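Local structure of 4-alpha-glucanotransferase (Corynebacterium glutamicum, 5B68) at residues C649-N661 with M669-E681. The protein is an amylomaltase, also called disproportionating enzyme, a glucanotransferase built on a TIM-barrel-like fold with an N-terminal beta-sandwich domain. Sequence-based numbering, arbitrary orientation.
Sequences CLVDMVGEKRAQN and MYPNWCIPLCDSE. With SO4 (sulfate ion), chain E.
Asn661 lays its CB over one face of the Trp673 ring, 3.9 Å from the centroid of the six-membered ring, a CH-pi contact for which the broad indole suits, with a sulfate oxygen at the ring's edge. With CG anti to the backbone N (chi1 -177°), the Asn661 amide lies only 22° from the indole plane, and its ND2 donates to Asp561 OD1 and to O1 of the sulfate, probably from the crystallisation liquor. The Tyr670 ring carries Pro671 CD on one face and Ala659 O at its edge, where its hydroxyl, at the end of a long flat side chain, donates to Ala659 O (OH to O, 2.6 Å). Ile675 CG2 sits over one face of the Arg658 guanidinium; water 1, accepting from NE, and Cys678 SG lie at its edge, and Ser281 O accepts from NH1.

An amide suits position 660 because it both gives and takes: Gln660 OE1 receives Ile675 N at 2.9 Å, while NE2 donates to Ile675 O at 3.0 Å, on a lone pair. Its backbone O accepts Trp673 N, within the type II turn 671-674. Bent at chi2 (70°), Glu656 turns its carboxylate back to residues 669-681, where Cys678 N reaches OE2 at 2.8 Å from above the carboxylate plane; three waters lie against this buried group, water 3 donating to OE1. Gly655, with positive phi, leaves room for Ser680 OG, which bonds Gly655 O. Branched Leu677 fills the apolar end, its CD2 3.7 Å from Leu650 CD2 and its CD1 against Val651 and Val654.

The contact thus joins the short, weakly bonded helix 650-654, directly after barrel strand 645-649, to the loop leading toward helix 694-702; Leu650 also touches strand 177-182, and Ala659 and Tyr670 pack on helix 572-579.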
loop_
_atom_site.group_PDB
_atom_site.type_symbol
_atom_site.label_atom_id
_atom_site.label_comp_id
_atom_site.label_asym_id
_atom_site.label_seq_id
_atom_site.Cartn_x
_atom_site.Cartn_y
_atom_site.Cartn_z
ATOM N N CYS A 649 9.551 13.971 8.666
ATOM C CA CYS A 649 10.357 12.769 8.564
ATOM C C CYS A 649 11.398 12.698 9.674
ATOM O O CYS A 649 12.143 13.638 9.925
ATOM C CB CYS A 649 10.993 12.631 7.199
ATOM S SG CYS A 649 9.790 12.445 5.811
ATOM N N LEU A 650 11.463 11.521 10.324
ATOM C CA LEU A 650 12.298 11.304 11.454
ATOM C C LEU A 650 13.743 11.589 11.067
ATOM O O LEU A 650 14.518 12.128 11.885
ATOM C CB LEU A 650 12.193 9.838 11.986
ATOM C CG LEU A 650 13.015 9.536 13.237
ATOM C CD1 LEU A 650 12.482 10.388 14.399
ATOM C CD2 LEU A 650 12.989 8.024 13.576
ATOM N N VAL A 651 14.109 11.214 9.858
ATOM C CA VAL A 651 15.473 11.462 9.364
ATOM C C VAL A 651 15.845 12.940 9.480
ATOM O O VAL A 651 17.017 13.251 9.713
ATOM C CB VAL A 651 15.674 11.026 7.872
ATOM C CG1 VAL A 651 15.696 9.511 7.770
ATOM C CG2 VAL A 651 14.661 11.604 6.911
ATOM N N ASP A 652 14.885 13.807 9.222
ATOM C CA ASP A 652 15.125 15.265 9.256
ATOM C C ASP A 652 15.242 15.798 10.682
ATOM O O ASP A 652 15.785 16.888 10.867
ATOM C CB ASP A 652 14.001 16.031 8.526
ATOM C CG ASP A 652 14.118 15.929 7.033
ATOM O OD1 ASP A 652 15.133 15.361 6.593
ATOM O OD2 ASP A 652 13.254 16.443 6.319
ATOM N N MET A 653 14.779 15.040 11.677
ATOM C CA MET A 653 14.876 15.427 13.067
ATOM C C MET A 653 16.268 15.149 13.637
ATOM O O MET A 653 16.614 15.688 14.690
ATOM C CB MET A 653 13.759 14.776 13.919
ATOM C CG MET A 653 12.394 15.015 13.388
ATOM S SD MET A 653 11.090 14.301 14.395
ATOM C CE MET A 653 10.594 15.685 15.452
ATOM N N VAL A 654 17.083 14.315 12.972
ATOM C CA VAL A 654 18.376 13.960 13.518
ATOM C C VAL A 654 19.555 14.356 12.608
ATOM O O VAL A 654 20.690 14.074 12.948
ATOM C CB VAL A 654 18.449 12.446 13.833
ATOM C CG1 VAL A 654 17.357 12.056 14.782
ATOM C CG2 VAL A 654 18.316 11.650 12.556
ATOM N N GLY A 655 19.273 14.974 11.457
ATOM C CA GLY A 655 20.284 15.439 10.518
ATOM C C GLY A 655 20.814 14.410 9.560
ATOM O O GLY A 655 21.878 14.579 9.026
ATOM N N GLU A 656 20.098 13.286 9.402
ATOM C CA GLU A 656 20.488 12.212 8.416
ATOM C C GLU A 656 20.776 12.825 7.026
ATOM O O GLU A 656 19.968 13.607 6.500
ATOM C CB GLU A 656 19.291 11.216 8.361
ATOM C CG GLU A 656 19.381 10.092 7.396
ATOM C CD GLU A 656 20.408 9.080 7.795
ATOM O OE1 GLU A 656 21.567 9.270 7.335
ATOM O OE2 GLU A 656 20.110 8.106 8.562
ATOM N N LYS A 657 21.882 12.429 6.435
ATOM C CA LYS A 657 22.174 12.819 5.040
ATOM C C LYS A 657 21.967 11.702 3.993
ATOM O O LYS A 657 21.888 12.022 2.801
ATOM C CB LYS A 657 23.587 13.396 4.917
ATOM C CG LYS A 657 23.665 14.798 5.517
ATOM C CD LYS A 657 25.073 15.354 5.631
ATOM C CE LYS A 657 24.995 16.717 6.316
ATOM N NZ LYS A 657 26.326 17.232 6.737
ATOM N N ARG A 658 21.959 10.429 4.426
ATOM C CA ARG A 658 21.818 9.266 3.501
ATOM C C ARG A 658 20.353 8.920 3.068
ATOM O O ARG A 658 19.482 8.703 3.928
ATOM C CB ARG A 658 22.475 8.062 4.123
ATOM C CG ARG A 658 23.922 8.296 4.492
ATOM C CD ARG A 658 24.675 7.005 4.632
ATOM N NE ARG A 658 24.489 6.341 5.923
ATOM C CZ ARG A 658 25.024 5.151 6.227
ATOM N NH1 ARG A 658 24.837 4.602 7.411
ATOM N NH2 ARG A 658 25.776 4.491 5.333
ATOM N N ALA A 659 20.116 8.875 1.734
ATOM C CA ALA A 659 18.870 8.374 1.125
ATOM C C ALA A 659 18.628 6.938 1.515
ATOM O O ALA A 659 19.576 6.141 1.685
ATOM C CB ALA A 659 18.855 8.519 -0.384
ATOM N N GLN A 660 17.356 6.637 1.788
ATOM C CA GLN A 660 16.981 5.267 2.126
ATOM C C GLN A 660 16.834 4.447 0.825
ATOM O O GLN A 660 17.159 3.244 0.811
ATOM C CB GLN A 660 15.633 5.251 2.856
ATOM C CG GLN A 660 15.242 3.874 3.439
ATOM C CD GLN A 660 16.226 3.280 4.403
ATOM O OE1 GLN A 660 16.951 2.337 4.065
ATOM N NE2 GLN A 660 16.264 3.799 5.664
ATOM N N ASN A 661 16.260 5.087 -0.169
ATOM C CA ASN A 661 16.026 4.471 -1.489
ATOM C C ASN A 661 16.407 5.463 -2.568
ATOM O O ASN A 661 16.039 6.654 -2.466
ATOM C CB ASN A 661 14.532 4.141 -1.640
ATOM C CG ASN A 661 14.199 3.406 -2.975
ATOM O OD1 ASN A 661 14.898 2.488 -3.369
ATOM N ND2 ASN A 661 13.123 3.810 -3.627
ATOM N N MET A 669 23.644 -1.601 -6.766
ATOM C CA MET A 669 24.099 -0.232 -6.946
ATOM C C MET A 669 24.174 0.589 -5.624
ATOM O O MET A 669 25.090 1.360 -5.412
ATOM C CB MET A 669 23.193 0.431 -7.972
ATOM C CG MET A 669 23.093 -0.333 -9.306
ATOM S SD MET A 669 21.847 0.401 -10.354
ATOM C CE MET A 669 22.723 1.917 -10.755
ATOM N N TYR A 670 23.200 0.408 -4.745
ATOM C CA TYR A 670 23.077 1.208 -3.509
ATOM C C TYR A 670 22.293 0.347 -2.544
ATOM O O TYR A 670 21.371 -0.360 -2.998
ATOM C CB TYR A 670 22.303 2.482 -3.813
ATOM C CG TYR A 670 22.210 3.434 -2.626
ATOM C CD1 TYR A 670 23.265 4.248 -2.300
ATOM C CD2 TYR A 670 21.042 3.528 -1.873
ATOM C CE1 TYR A 670 23.185 5.157 -1.226
ATOM C CE2 TYR A 670 20.940 4.423 -0.801
ATOM C CZ TYR A 670 22.033 5.237 -0.474
ATOM O OH TYR A 670 21.973 6.126 0.628
ATOM N N PRO A 671 22.545 0.418 -1.248
ATOM C CA PRO A 671 21.824 -0.470 -0.338
ATOM C C PRO A 671 20.433 0.043 0.028
ATOM O O PRO A 671 20.163 0.327 1.177
ATOM C CB PRO A 671 22.719 -0.516 0.901
ATOM C CG PRO A 671 23.862 0.393 0.640
ATOM C CD PRO A 671 23.536 1.229 -0.540
ATOM N N ASN A 672 19.536 0.078 -0.948
ATOM C CA ASN A 672 18.206 0.587 -0.727
ATOM C C ASN A 672 17.565 -0.220 0.379
ATOM O O ASN A 672 17.761 -1.416 0.477
ATOM C CB ASN A 672 17.355 0.462 -1.993
ATOM C CG ASN A 672 17.899 1.264 -3.147
ATOM O OD1 ASN A 672 18.141 2.444 -3.023
ATOM N ND2 ASN A 672 18.082 0.618 -4.281
ATOM N N TRP A 673 16.869 0.483 1.258
ATOM C CA TRP A 673 16.076 -0.116 2.307
ATOM C C TRP A 673 16.908 -0.711 3.430
ATOM O O TRP A 673 16.403 -1.430 4.247
ATOM C CB TRP A 673 15.129 -1.155 1.737
ATOM C CG TRP A 673 14.436 -0.712 0.513
ATOM C CD1 TRP A 673 14.602 -1.205 -0.733
ATOM C CD2 TRP A 673 13.454 0.316 0.407
ATOM N NE1 TRP A 673 13.795 -0.558 -1.608
ATOM C CE2 TRP A 673 13.081 0.390 -0.933
ATOM C CE3 TRP A 673 12.861 1.192 1.320
ATOM C CZ2 TRP A 673 12.151 1.294 -1.394
ATOM C CZ3 TRP A 673 11.936 2.082 0.858
ATOM C CH2 TRP A 673 11.587 2.130 -0.485
ATOM N N CYS A 674 18.193 -0.409 3.429
ATOM C CA CYS A 674 19.130 -0.927 4.416
ATOM C C CYS A 674 19.914 0.114 5.226
ATOM O O CYS A 674 20.884 -0.225 5.863
ATOM C CB CYS A 674 20.123 -1.858 3.737
ATOM S SG CYS A 674 19.326 -3.252 2.916
ATOM N N ILE A 675 19.499 1.371 5.166
ATOM C CA ILE A 675 20.278 2.463 5.736
ATOM C C ILE A 675 19.788 2.796 7.141
ATOM O O ILE A 675 18.734 3.363 7.291
ATOM C CB ILE A 675 20.145 3.727 4.857
ATOM C CG1 ILE A 675 20.519 3.441 3.397
ATOM C CG2 ILE A 675 20.946 4.882 5.422
ATOM C CD1 ILE A 675 21.932 2.961 3.176
ATOM N N PRO A 676 20.573 2.456 8.158
ATOM C CA PRO A 676 20.184 2.736 9.571
ATOM C C PRO A 676 20.146 4.229 9.903
ATOM O O PRO A 676 20.811 5.050 9.228
ATOM C CB PRO A 676 21.257 2.077 10.378
ATOM C CG PRO A 676 22.453 2.196 9.515
ATOM C CD PRO A 676 21.989 2.027 8.101
ATOM N N LEU A 677 19.315 4.598 10.860
ATOM C CA LEU A 677 19.101 6.030 11.184
ATOM C C LEU A 677 20.413 6.576 11.777
ATOM O O LEU A 677 20.894 6.063 12.795
ATOM C CB LEU A 677 17.958 6.161 12.217
ATOM C CG LEU A 677 17.552 7.610 12.581
ATOM C CD1 LEU A 677 16.928 8.320 11.391
ATOM C CD2 LEU A 677 16.650 7.614 13.831
ATOM N N CYS A 678 20.980 7.594 11.133
ATOM C CA CYS A 678 22.198 8.200 11.670
ATOM C C CYS A 678 22.113 9.698 11.599
ATOM O O CYS A 678 21.402 10.212 10.731
ATOM C CB CYS A 678 23.402 7.732 10.870
ATOM S SG CYS A 678 23.741 5.942 11.000
ATOM N N ASP A 679 22.903 10.379 12.474
ATOM C CA ASP A 679 22.925 11.883 12.510
ATOM C C ASP A 679 23.851 12.442 11.431
ATOM O O ASP A 679 24.309 11.675 10.603
ATOM C CB ASP A 679 23.288 12.410 13.903
ATOM C CG ASP A 679 24.695 11.950 14.381
ATOM O OD1 ASP A 679 25.566 11.591 13.514
ATOM O OD2 ASP A 679 24.856 11.867 15.628
ATOM N N SER A 680 24.052 13.765 11.376
ATOM C CA SER A 680 24.888 14.368 10.319
ATOM C C SER A 680 26.353 13.879 10.250
ATOM O O SER A 680 26.990 13.931 9.180
ATOM C CB SER A 680 24.843 15.874 10.473
ATOM O OG SER A 680 23.514 16.299 10.223
ATOM N N GLU A 681 26.861 13.381 11.376
ATOM C CA GLU A 681 28.247 12.904 11.527
ATOM C C GLU A 681 28.392 11.392 11.244
ATOM O O GLU A 681 29.454 10.802 11.509
ATOM C CB GLU A 681 28.755 13.155 12.975
ATOM C CG GLU A 681 28.999 14.625 13.342
ATOM C CD GLU A 681 27.734 15.468 13.302
ATOM O OE1 GLU A 681 26.781 15.153 14.059
ATOM O OE2 GLU A 681 27.689 16.415 12.486
HETATM S S SO4 E . 12.125 1.770 -7.042
HETATM O O1 SO4 E . 12.131 1.717 -5.553
HETATM O O2 SO4 E . 11.060 0.845 -7.471
HETATM O O3 SO4 E . 11.804 3.147 -7.480
HETATM O O4 SO4 E . 13.445 1.456 -7.602
HETATM O O HOH W 1 22.746 6.552 7.867
HETATM O O HOH W 2 18.266 6.352 7.611
HETATM O O HOH W 3 23.751 10.814 7.790
#